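Local atomic coordinates of phenol hydroxylase component phN (Pseudomonas stutzeri, PDB entry 3U52), a protein that probably serves as the large oxygenase subunit of a multicomponent phenol hydroxylase, using a carboxylate-bridged diiron centre to activate dioxygen and hydroxylate aromatic substrates. Residues K63-K68 against Q230-R235; H109-G114 against I136-H141; S332-T337 against K371-R376. All coordinates share one frame; numbering follows the deposited sequence.

In the fold
Interactions 1 and 2 belong to the diiron helical bundle, with centres about 14 Å apart; interaction 3 lies about 40 Å and about 36 Å from them, between centres, across the chain's middle. The two bundle contacts share no helix, yet helices 125-155 and 220-250, one from interaction 2 and one from interaction 1, supply ligands to the two irons and are probably tied by a hydrogen bond between Asp232 and His141. Burial sets interaction 1 apart from the other two: it is partly buried and spans a wide gap with polar ends. Interaction 2 is buried, close and largely apolar on its inner faces. Interaction 3, also buried, joins helices 331-342 and 369-385 through aromatic faces, a guanidinium and a water, without metal.

Interaction 1: residues K63-K68 against Q230-R235; sequences KYQAEK and QSDEAR. With FE (Fe (III) ion), chain H.
Lys68 and Ser231 link an outer helix to the EXXH helix of the diiron four-helix bundle: helix 58-81 lies outside helix 220-250, whose Glu233 and His236 bind iron. The short axes pass 12.3 Å apart at 143°, too wide for backbones to touch, so long side chains bridge the gap. Bends at the end of Lys68 (chi3 54°, chi4 65°) bring NZ to Ser231 OG as donor, 2.8 Å away; NZ also donates to the Ser228 carbonyl, so the ammonium grips one helix at two points. The end of Gln65 lies beside the carboxylate of Asp232. That carboxylate is a second-shell group: Asp232 OD2 forms a salt bridge with Arg140 and probably accepts a hydrogen bond from His141 NE2, 2.8 Å away. The bond to NE2 is likely to hold the orientation of the iron-bound imidazole. On the other oxygen, Asp232 OD1 lies 3.1 Å from Arg235 NH2, a salt bridge whose hydrogen bond is weak. Arg235 is shared too, its NH2 pairing with Asp137 OD2. Glu233, next in sequence, chelates iron unevenly, with OE2 at 2.0 Å and OE1 at 2.5 Å from the metal.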
loop_
_atom_site.group_PDB
_atom_site.type_symbol
_atom_site.label_atom_id
_atom_site.label_comp_id
_atom_site.label_asym_id
_atom_site.label_seq_id
_atom_site.Cartn_x
_atom_site.Cartn_y
_atom_site.Cartn_z
ATOM N N LYS A 63 -14.155 3.134 -8.834
ATOM C CA LYS A 63 -13.654 1.840 -8.408
ATOM C C LYS A 63 -12.161 1.711 -8.705
ATOM O O LYS A 63 -11.381 1.247 -7.858
ATOM C CB LYS A 63 -14.402 0.728 -9.134
ATOM C CG LYS A 63 -14.029 -0.688 -8.685
ATOM C CD LYS A 63 -14.660 -1.698 -9.604
ATOM C CE LYS A 63 -14.237 -3.142 -9.231
ATOM N NZ LYS A 63 -14.783 -4.102 -10.226
ATOM N N TYR A 64 -11.774 2.051 -9.920
ATOM C CA TYR A 64 -10.385 1.854 -10.296
ATOM C C TYR A 64 -9.430 2.864 -9.658
ATOM O O TYR A 64 -8.301 2.519 -9.267
ATOM C CB TYR A 64 -10.268 1.677 -11.830
ATOM C CG TYR A 64 -11.037 0.372 -12.183
ATOM C CD1 TYR A 64 -10.639 -0.863 -11.626
ATOM C CD2 TYR A 64 -12.205 0.382 -12.982
ATOM C CE1 TYR A 64 -11.343 -2.059 -11.901
ATOM C CE2 TYR A 64 -12.912 -0.789 -13.247
ATOM C CZ TYR A 64 -12.480 -2.011 -12.706
ATOM O OH TYR A 64 -13.183 -3.198 -12.973
ATOM N N GLN A 65 -9.874 4.100 -9.539
ATOM C CA GLN A 65 -9.014 5.115 -8.942
ATOM C C GLN A 65 -8.868 4.873 -7.443
ATOM O O GLN A 65 -7.806 5.131 -6.904
ATOM C CB GLN A 65 -9.570 6.526 -9.197
ATOM C CG GLN A 65 -9.550 6.913 -10.669
ATOM C CD GLN A 65 -8.139 6.865 -11.297
ATOM O OE1 GLN A 65 -7.373 7.777 -11.196
ATOM N NE2 GLN A 65 -7.841 5.812 -11.968
ATOM N N ALA A 66 -9.921 4.387 -6.767
ATOM C CA ALA A 66 -9.826 4.100 -5.334
ATOM C C ALA A 66 -8.784 2.999 -5.061
ATOM O O ALA A 66 -8.024 3.083 -4.089
ATOM C CB ALA A 66 -11.168 3.734 -4.739
ATOM N N GLU A 67 -8.710 2.025 -5.960
ATOM C CA GLU A 67 -7.729 0.920 -5.864
ATOM C C GLU A 67 -6.275 1.408 -5.980
ATOM O O GLU A 67 -5.432 1.035 -5.131
ATOM C CB GLU A 67 -8.041 -0.210 -6.858
ATOM C CG GLU A 67 -7.049 -1.399 -6.821
ATOM C CD GLU A 67 -7.156 -2.293 -5.537
ATOM O OE1 GLU A 67 -8.147 -2.151 -4.757
ATOM O OE2 GLU A 67 -6.245 -3.155 -5.316
ATOM N N LYS A 68 -6.005 2.268 -6.972
ATOM C CA LYS A 68 -4.697 2.882 -7.156
ATOM C C LYS A 68 -4.322 3.753 -5.953
ATOM O O LYS A 68 -3.178 3.679 -5.460
ATOM C CB LYS A 68 -4.687 3.751 -8.420
ATOM C CG LYS A 68 -5.064 2.939 -9.703
ATOM C CD LYS A 68 -5.561 3.871 -10.887
ATOM C CE LYS A 68 -4.572 4.967 -11.225
ATOM N NZ LYS A 68 -3.383 4.248 -11.726
ATOM N N GLN A 230 0.472 6.773 -14.700
ATOM C CA GLN A 230 0.505 6.215 -16.075
ATOM C C GLN A 230 -0.847 5.971 -16.741
ATOM O O GLN A 230 -1.066 6.447 -17.859
ATOM C CB GLN A 230 1.340 4.946 -16.163
ATOM C CG GLN A 230 2.822 5.272 -16.128
ATOM C CD GLN A 230 3.675 4.022 -16.206
ATOM O OE1 GLN A 230 3.335 3.004 -15.610
ATOM N NE2 GLN A 230 4.782 4.089 -16.955
ATOM N N SER A 231 -1.742 5.255 -16.070
ATOM C CA SER A 231 -3.069 5.024 -16.632
ATOM C C SER A 231 -3.838 6.332 -16.856
ATOM O O SER A 231 -4.614 6.439 -17.786
ATOM C CB SER A 231 -3.884 4.027 -15.799
ATOM O OG SER A 231 -4.072 4.497 -14.479
ATOM N N ASP A 232 -3.613 7.333 -16.006
ATOM C CA ASP A 232 -4.256 8.621 -16.169
ATOM C C ASP A 232 -3.744 9.233 -17.468
ATOM O O ASP A 232 -4.535 9.660 -18.285
ATOM C CB ASP A 232 -3.921 9.598 -15.023
ATOM C CG ASP A 232 -4.491 9.187 -13.663
ATOM O OD1 ASP A 232 -5.414 8.363 -13.565
ATOM O OD2 ASP A 232 -4.009 9.749 -12.659
ATOM N N GLU A 233 -2.424 9.257 -17.659
ATOM C CA GLU A 233 -1.821 9.940 -18.818
ATOM C C GLU A 233 -2.137 9.285 -20.116
ATOM O O GLU A 233 -2.170 9.978 -21.123
ATOM C CB GLU A 233 -0.288 10.100 -18.711
ATOM C CG GLU A 233 0.147 10.988 -17.545
ATOM C CD GLU A 233 -0.636 12.310 -17.427
ATOM O OE1 GLU A 233 -1.084 12.604 -16.315
ATOM O OE2 GLU A 233 -0.825 13.072 -18.399
ATOM N N ALA A 234 -2.357 7.971 -20.106
ATOM C CA ALA A 234 -2.884 7.284 -21.273
ATOM C C ALA A 234 -4.214 7.889 -21.744
ATOM O O ALA A 234 -4.428 8.040 -22.946
ATOM C CB ALA A 234 -3.054 5.786 -21.004
ATOM N N ARG A 235 -5.123 8.206 -20.825
ATOM C CA ARG A 235 -6.357 8.864 -21.225
ATOM C C ARG A 235 -6.063 10.298 -21.732
ATOM O O ARG A 235 -6.718 10.805 -22.653
ATOM C CB ARG A 235 -7.314 8.943 -20.034
ATOM C CG ARG A 235 -7.840 7.597 -19.555
ATOM C CD ARG A 235 -9.054 7.827 -18.666
ATOM N NE ARG A 235 -8.731 8.580 -17.439
ATOM C CZ ARG A 235 -8.233 8.009 -16.340
ATOM N NH1 ARG A 235 -8.021 6.697 -16.301
ATOM N NH2 ARG A 235 -7.966 8.722 -15.266
HETATM FE FE FE H . -1.976 14.571 -17.647
#

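Interaction 2: residues H109-G114 against I136-H141; sequences HAAFQG and IDELRH. With FE (Fe (III) ion), chain G.
Phe112 and Glu138 mark the closest backbone approach of two antiparallel helices, with CA atoms 5.0 Å apart, short axes 7.6 Å apart and an angle of 160° between their directions. These are consecutive helices of the diiron four-helix bundle, 105-121 and 125-155, and at this point of closest approach the contact is made near the backbone. Glu138 CB sits 3.6 Å from the backbone N of Phe112, while its CG rests on the methyl of Ala111 at 3.9 Å. A bend at chi2 (-70°) then turns the carboxylate away from helix 105-121, so that OE2 binds iron at 2.2 Å and OE1 accepts a hydrogen bond from Gln134. One helical turn on, His141 coordinates the same ion through ND1 at 2.4 Å, completing the EXXH spacing; Glu108, just before the first segment, is a further ligand. Away from the metal, Leu139 extends alongside Phe112 in the same direction. Next to them the imidazole of His109 is anchored by ND1 to Ser142 OG. Leu139 CD1 makes a CH-pi contact over one face of the Phe112 ring, 4.1 Å from its centroid and 17° off the normal.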
loop_
_atom_site.group_PDB
_atom_site.type_symbol
_atom_site.label_atom_id
_atom_site.label_comp_id
_atom_site.label_asym_id
_atom_site.label_seq_id
_atom_site.Cartn_x
_atom_site.Cartn_y
_atom_site.Cartn_z
ATOM N N HIS A 109 -2.377 22.028 -10.668
ATOM C CA HIS A 109 -3.527 22.683 -10.048
ATOM C C HIS A 109 -4.190 23.710 -10.988
ATOM O O HIS A 109 -5.413 23.733 -11.102
ATOM C CB HIS A 109 -3.144 23.364 -8.762
ATOM C CG HIS A 109 -4.307 23.566 -7.857
ATOM N ND1 HIS A 109 -4.724 22.599 -6.970
ATOM C CD2 HIS A 109 -5.196 24.571 -7.759
ATOM C CE1 HIS A 109 -5.794 23.023 -6.325
ATOM N NE2 HIS A 109 -6.108 24.214 -6.796
ATOM N N ALA A 110 -3.387 24.554 -11.644
ATOM C CA ALA A 110 -3.871 25.360 -12.778
ATOM C C ALA A 110 -4.610 24.543 -13.850
ATOM O O ALA A 110 -5.617 25.006 -14.385
ATOM C CB ALA A 110 -2.736 26.090 -13.408
ATOM N N ALA A 111 -4.166 23.316 -14.134
ATOM C CA ALA A 111 -4.802 22.532 -15.187
ATOM C C ALA A 111 -6.175 22.054 -14.673
ATOM O O ALA A 111 -7.174 22.000 -15.428
ATOM C CB ALA A 111 -3.943 21.402 -15.600
ATOM N N PHE A 112 -6.231 21.752 -13.380
ATOM C CA PHE A 112 -7.516 21.392 -12.755
ATOM C C PHE A 112 -8.594 22.486 -12.967
ATOM O O PHE A 112 -9.691 22.192 -13.411
ATOM C CB PHE A 112 -7.330 21.045 -11.272
ATOM C CG PHE A 112 -8.533 21.360 -10.422
ATOM C CD1 PHE A 112 -9.787 20.727 -10.666
ATOM C CD2 PHE A 112 -8.418 22.244 -9.371
ATOM C CE1 PHE A 112 -10.876 20.996 -9.899
ATOM C CE2 PHE A 112 -9.555 22.561 -8.559
ATOM C CZ PHE A 112 -10.769 21.930 -8.828
ATOM N N GLN A 113 -8.264 23.741 -12.638
ATOM C CA GLN A 113 -9.189 24.862 -12.871
ATOM C C GLN A 113 -9.489 25.133 -14.354
ATOM O O GLN A 113 -10.615 25.421 -14.684
ATOM C CB GLN A 113 -8.645 26.153 -12.253
ATOM C CG GLN A 113 -7.874 25.988 -10.995
ATOM C CD GLN A 113 -7.415 27.277 -10.432
ATOM O OE1 GLN A 113 -6.250 27.694 -10.627
ATOM N NE2 GLN A 113 -8.324 27.961 -9.749
ATOM N N GLY A 114 -8.464 25.092 -15.209
ATOM C CA GLY A 114 -8.609 25.341 -16.650
ATOM C C GLY A 114 -9.466 24.279 -17.317
ATOM O O GLY A 114 -10.360 24.603 -18.113
ATOM N N ILE A 136 -10.583 16.408 -12.958
ATOM C CA ILE A 136 -10.490 15.788 -11.627
ATOM C C ILE A 136 -9.192 14.919 -11.524
ATOM O O ILE A 136 -8.627 14.781 -10.445
ATOM C CB ILE A 136 -11.790 15.049 -11.239
ATOM C CG1 ILE A 136 -11.799 14.719 -9.744
ATOM C CG2 ILE A 136 -11.900 13.806 -12.091
ATOM C CD1 ILE A 136 -13.134 14.077 -9.239
ATOM N N ASP A 137 -8.692 14.359 -12.630
ATOM C CA ASP A 137 -7.338 13.750 -12.597
ATOM C C ASP A 137 -6.234 14.746 -12.256
ATOM O O ASP A 137 -5.264 14.404 -11.558
ATOM C CB ASP A 137 -6.966 13.092 -13.945
ATOM C CG ASP A 137 -7.858 11.939 -14.348
ATOM O OD1 ASP A 137 -8.588 11.293 -13.544
ATOM O OD2 ASP A 137 -7.844 11.674 -15.575
ATOM N N GLU A 138 -6.297 15.969 -12.794
ATOM C CA GLU A 138 -5.270 16.985 -12.474
ATOM C C GLU A 138 -5.357 17.417 -11.012
ATOM O O GLU A 138 -4.329 17.683 -10.388
ATOM C CB GLU A 138 -5.394 18.214 -13.365
ATOM C CG GLU A 138 -5.426 17.829 -14.836
ATOM C CD GLU A 138 -4.062 17.311 -15.325
ATOM O OE1 GLU A 138 -3.950 16.986 -16.509
ATOM O OE2 GLU A 138 -3.098 17.225 -14.521
ATOM N N LEU A 139 -6.570 17.515 -10.477
ATOM C CA LEU A 139 -6.727 17.722 -9.058
ATOM C C LEU A 139 -6.012 16.599 -8.291
ATOM O O LEU A 139 -5.321 16.814 -7.300
ATOM C CB LEU A 139 -8.217 17.677 -8.693
ATOM C CG LEU A 139 -8.457 18.014 -7.201
ATOM C CD1 LEU A 139 -7.789 19.379 -6.739
ATOM C CD2 LEU A 139 -9.993 17.973 -6.859
ATOM N N ARG A 140 -6.229 15.379 -8.718
ATOM C CA ARG A 140 -5.559 14.269 -8.063
ATOM C C ARG A 140 -4.059 14.454 -8.110
ATOM O O ARG A 140 -3.381 14.241 -7.121
ATOM C CB ARG A 140 -5.904 12.966 -8.758
ATOM C CG ARG A 140 -5.132 11.795 -8.120
ATOM C CD ARG A 140 -5.558 10.506 -8.650
ATOM N NE ARG A 140 -4.561 10.020 -9.520
ATOM C CZ ARG A 140 -3.821 8.958 -9.267
ATOM N NH1 ARG A 140 -3.992 8.254 -8.151
ATOM N NH2 ARG A 140 -2.908 8.606 -10.145
ATOM N N HIS A 141 -3.541 14.848 -9.270
ATOM C CA HIS A 141 -2.094 14.949 -9.490
ATOM C C HIS A 141 -1.514 16.010 -8.596
ATOM O O HIS A 141 -0.489 15.812 -7.955
ATOM C CB HIS A 141 -1.789 15.232 -10.983
ATOM C CG HIS A 141 -2.060 14.054 -11.869
ATOM N ND1 HIS A 141 -1.980 14.121 -13.241
ATOM C CD2 HIS A 141 -2.420 12.775 -11.578
ATOM C CE1 HIS A 141 -2.276 12.942 -13.758
ATOM N NE2 HIS A 141 -2.525 12.104 -12.772
HETATM FE FE FE G . -1.322 15.984 -14.568
#

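Interaction 3: residues S332-T337 against K371-R376; sequences SHQLWT and KYYRPR
His333 and Tyr373 form the centre of a buried, mainly aromatic helix-helix contact between helices 331-342 and 369-385, well away from the diiron bundle. The short axes run nearly parallel, 27° apart, with a closest approach of 10.6 Å; large side chains therefore fill the space between them. His333 CB stands over one face of the Tyr373 ring, 3.5 Å from its centroid and 13° off the normal, which makes a CH-pi contact. The two rings themselves are near parallel but slid apart, centroids 4.9 Å from each other, so they barely overlap. Tyr372 CB lies over the opposite face, 3.7 Å above the plane, and the phenol ring is thereby clamped between carbon atoms of both helices. The imidazole of His333 is fixed in turn by a hydrogen bond between ND1 and Tyr282 OH and by an edge-to-face contact with Tyr365. At the phenol end, Tyr373 OH is hydrogen-bonded to His330 ND1 and meets a water at 2.9 Å, which accepts from Gln334 NE2 at 3.0 Å. The extended chain of Arg376 (chi3 174°) lays its guanidinium against the same ring, with Tyr373 CE2 3.6 Å above its centre. The helix is kinked here: the N of Pro375 and of Arg376 have no bond to the turn before, and Arg376 N makes a weak bond to Tyr373 O. A valine at the Tyr373 position would probably leave a gap beside His333 CB and deprive both His330 and the bridging water of the phenol hydroxyl. The chemistry implies a join that rests on carbon against a ring face, with the imidazole ND1 and the phenol hydroxyl both given polar partners.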
loop_
_atom_site.group_PDB
_atom_site.type_symbol
_atom_site.label_atom_id
_atom_site.label_comp_id
_atom_site.label_asym_id
_atom_site.label_seq_id
_atom_site.Cartn_x
_atom_site.Cartn_y
_atom_site.Cartn_z
ATOM N N SER A 332 20.880 22.586 -21.785
ATOM C CA SER A 332 21.065 22.278 -20.358
ATOM C C SER A 332 22.271 22.989 -19.757
ATOM O O SER A 332 22.237 23.442 -18.615
ATOM C CB SER A 332 21.134 20.764 -20.152
ATOM O OG SER A 332 22.364 20.244 -20.615
ATOM N N HIS A 333 23.326 23.132 -20.551
ATOM C CA HIS A 333 24.563 23.785 -20.107
ATOM C C HIS A 333 24.389 25.328 -19.954
ATOM O O HIS A 333 24.843 25.914 -18.971
ATOM C CB HIS A 333 25.680 23.458 -21.112
ATOM C CG HIS A 333 25.709 22.004 -21.529
ATOM N ND1 HIS A 333 25.939 20.978 -20.629
ATOM C CD2 HIS A 333 25.478 21.417 -22.731
ATOM C CE1 HIS A 333 25.874 19.817 -21.264
ATOM N NE2 HIS A 333 25.605 20.054 -22.538
ATOM N N GLN A 334 23.730 25.970 -20.925
ATOM C CA GLN A 334 23.374 27.399 -20.817
ATOM C C GLN A 334 22.515 27.689 -19.571
ATOM O O GLN A 334 22.764 28.651 -18.809
ATOM C CB GLN A 334 22.637 27.854 -22.094
ATOM C CG GLN A 334 23.520 27.838 -23.338
ATOM C CD GLN A 334 22.743 28.025 -24.646
ATOM O OE1 GLN A 334 21.588 27.611 -24.784
ATOM N NE2 GLN A 334 23.409 28.646 -25.630
ATOM N N LEU A 335 21.529 26.852 -19.312
ATOM C CA LEU A 335 20.660 27.079 -18.182
ATOM C C LEU A 335 21.360 26.804 -16.842
ATOM O O LEU A 335 21.148 27.533 -15.877
ATOM C CB LEU A 335 19.395 26.221 -18.320
ATOM C CG LEU A 335 18.385 26.943 -19.199
ATOM C CD1 LEU A 335 17.656 25.880 -19.919
ATOM C CD2 LEU A 335 17.475 27.686 -18.236
ATOM N N TRP A 336 22.221 25.773 -16.779
ATOM C CA TRP A 336 22.783 25.423 -15.465
ATOM C C TRP A 336 23.683 26.546 -15.040
ATOM O O TRP A 336 23.693 27.013 -13.896
ATOM C CB TRP A 336 23.564 24.117 -15.511
ATOM C CG TRP A 336 24.167 23.692 -14.177
ATOM C CD1 TRP A 336 25.515 23.645 -13.845
ATOM C CD2 TRP A 336 23.458 23.286 -13.005
ATOM N NE1 TRP A 336 25.664 23.179 -12.554
ATOM C CE2 TRP A 336 24.424 22.924 -12.030
ATOM C CE3 TRP A 336 22.090 23.130 -12.699
ATOM C CZ2 TRP A 336 24.069 22.449 -10.774
ATOM C CZ3 TRP A 336 21.747 22.661 -11.447
ATOM C CH2 TRP A 336 22.733 22.326 -10.503
ATOM N N THR A 337 24.484 26.980 -15.987
ATOM C CA THR A 337 25.357 28.164 -15.795
ATOM C C THR A 337 24.598 29.513 -15.397
ATOM O O THR A 337 25.054 30.286 -14.506
ATOM C CB THR A 337 26.352 28.087 -17.014
ATOM O OG1 THR A 337 27.669 27.676 -16.625
ATOM C CG2 THR A 337 26.257 29.076 -17.997
ATOM N N LYS A 371 34.302 22.167 -25.865
ATOM C CA LYS A 371 34.584 23.446 -26.511
ATOM C C LYS A 371 34.017 24.642 -25.738
ATOM O O LYS A 371 34.714 25.645 -25.496
ATOM C CB LYS A 371 34.002 23.459 -27.924
ATOM C CG LYS A 371 34.527 24.620 -28.785
ATOM C CD LYS A 371 34.253 24.394 -30.273
ATOM C CE LYS A 371 34.740 22.999 -30.773
ATOM N NZ LYS A 371 34.511 22.797 -32.254
ATOM N N TYR A 372 32.738 24.559 -25.365
ATOM C CA TYR A 372 32.018 25.727 -24.833
ATOM C C TYR A 372 31.749 25.668 -23.357
ATOM O O TYR A 372 31.633 26.721 -22.744
ATOM C CB TYR A 372 30.680 25.967 -25.567
ATOM C CG TYR A 372 30.809 26.160 -27.049
ATOM C CD1 TYR A 372 30.379 25.177 -27.942
ATOM C CD2 TYR A 372 31.383 27.299 -27.557
ATOM C CE1 TYR A 372 30.494 25.352 -29.327
ATOM C CE2 TYR A 372 31.526 27.493 -28.922
ATOM C CZ TYR A 372 31.088 26.510 -29.805
ATOM O OH TYR A 372 31.251 26.755 -31.158
ATOM N N TYR A 373 31.627 24.475 -22.764
ATOM C CA TYR A 373 31.125 24.403 -21.387
ATOM C C TYR A 373 32.103 23.965 -20.312
ATOM O O TYR A 373 32.161 24.583 -19.246
ATOM C CB TYR A 373 29.728 23.707 -21.332
ATOM C CG TYR A 373 28.761 24.367 -22.314
ATOM C CD1 TYR A 373 28.331 23.722 -23.463
ATOM C CD2 TYR A 373 28.315 25.685 -22.095
ATOM C CE1 TYR A 373 27.501 24.358 -24.394
ATOM C CE2 TYR A 373 27.464 26.317 -23.008
ATOM C CZ TYR A 373 27.063 25.664 -24.146
ATOM O OH TYR A 373 26.228 26.356 -25.010
ATOM N N ARG A 374 32.895 22.936 -20.586
ATOM C CA ARG A 374 33.945 22.479 -19.670
ATOM C C ARG A 374 34.846 23.640 -19.154
ATOM O O ARG A 374 35.081 23.721 -17.966
ATOM C CB ARG A 374 34.768 21.349 -20.322
ATOM C CG ARG A 374 35.827 20.691 -19.400
ATOM C CD ARG A 374 36.542 19.579 -20.154
ATOM N NE ARG A 374 35.778 18.338 -20.163
ATOM C CZ ARG A 374 35.743 17.483 -19.135
ATOM N NH1 ARG A 374 36.404 17.762 -18.024
ATOM N NH2 ARG A 374 35.037 16.345 -19.213
ATOM N N PRO A 375 35.319 24.545 -20.045
ATOM C CA PRO A 375 36.158 25.658 -19.572
ATOM C C PRO A 375 35.451 26.582 -18.552
ATOM O O PRO A 375 36.099 27.147 -17.701
ATOM C CB PRO A 375 36.478 26.453 -20.834
ATOM C CG PRO A 375 35.916 25.689 -21.994
ATOM C CD PRO A 375 35.162 24.522 -21.518
ATOM N N ARG A 376 34.118 26.691 -18.632
ATOM C CA ARG A 376 33.363 27.475 -17.664
ATOM C C ARG A 376 33.531 26.873 -16.295
ATOM O O ARG A 376 33.782 27.610 -15.346
ATOM C CB ARG A 376 31.876 27.473 -17.976
ATOM C CG ARG A 376 31.545 27.997 -19.341
ATOM C CD ARG A 376 29.983 28.066 -19.529
ATOM N NE ARG A 376 29.752 28.728 -20.818
ATOM C CZ ARG A 376 28.608 29.276 -21.193
ATOM N NH1 ARG A 376 27.531 29.232 -20.378
ATOM N NH2 ARG A 376 28.548 29.850 -22.394
HETATM O O HOH W 1 26.330 29.257 -25.157
#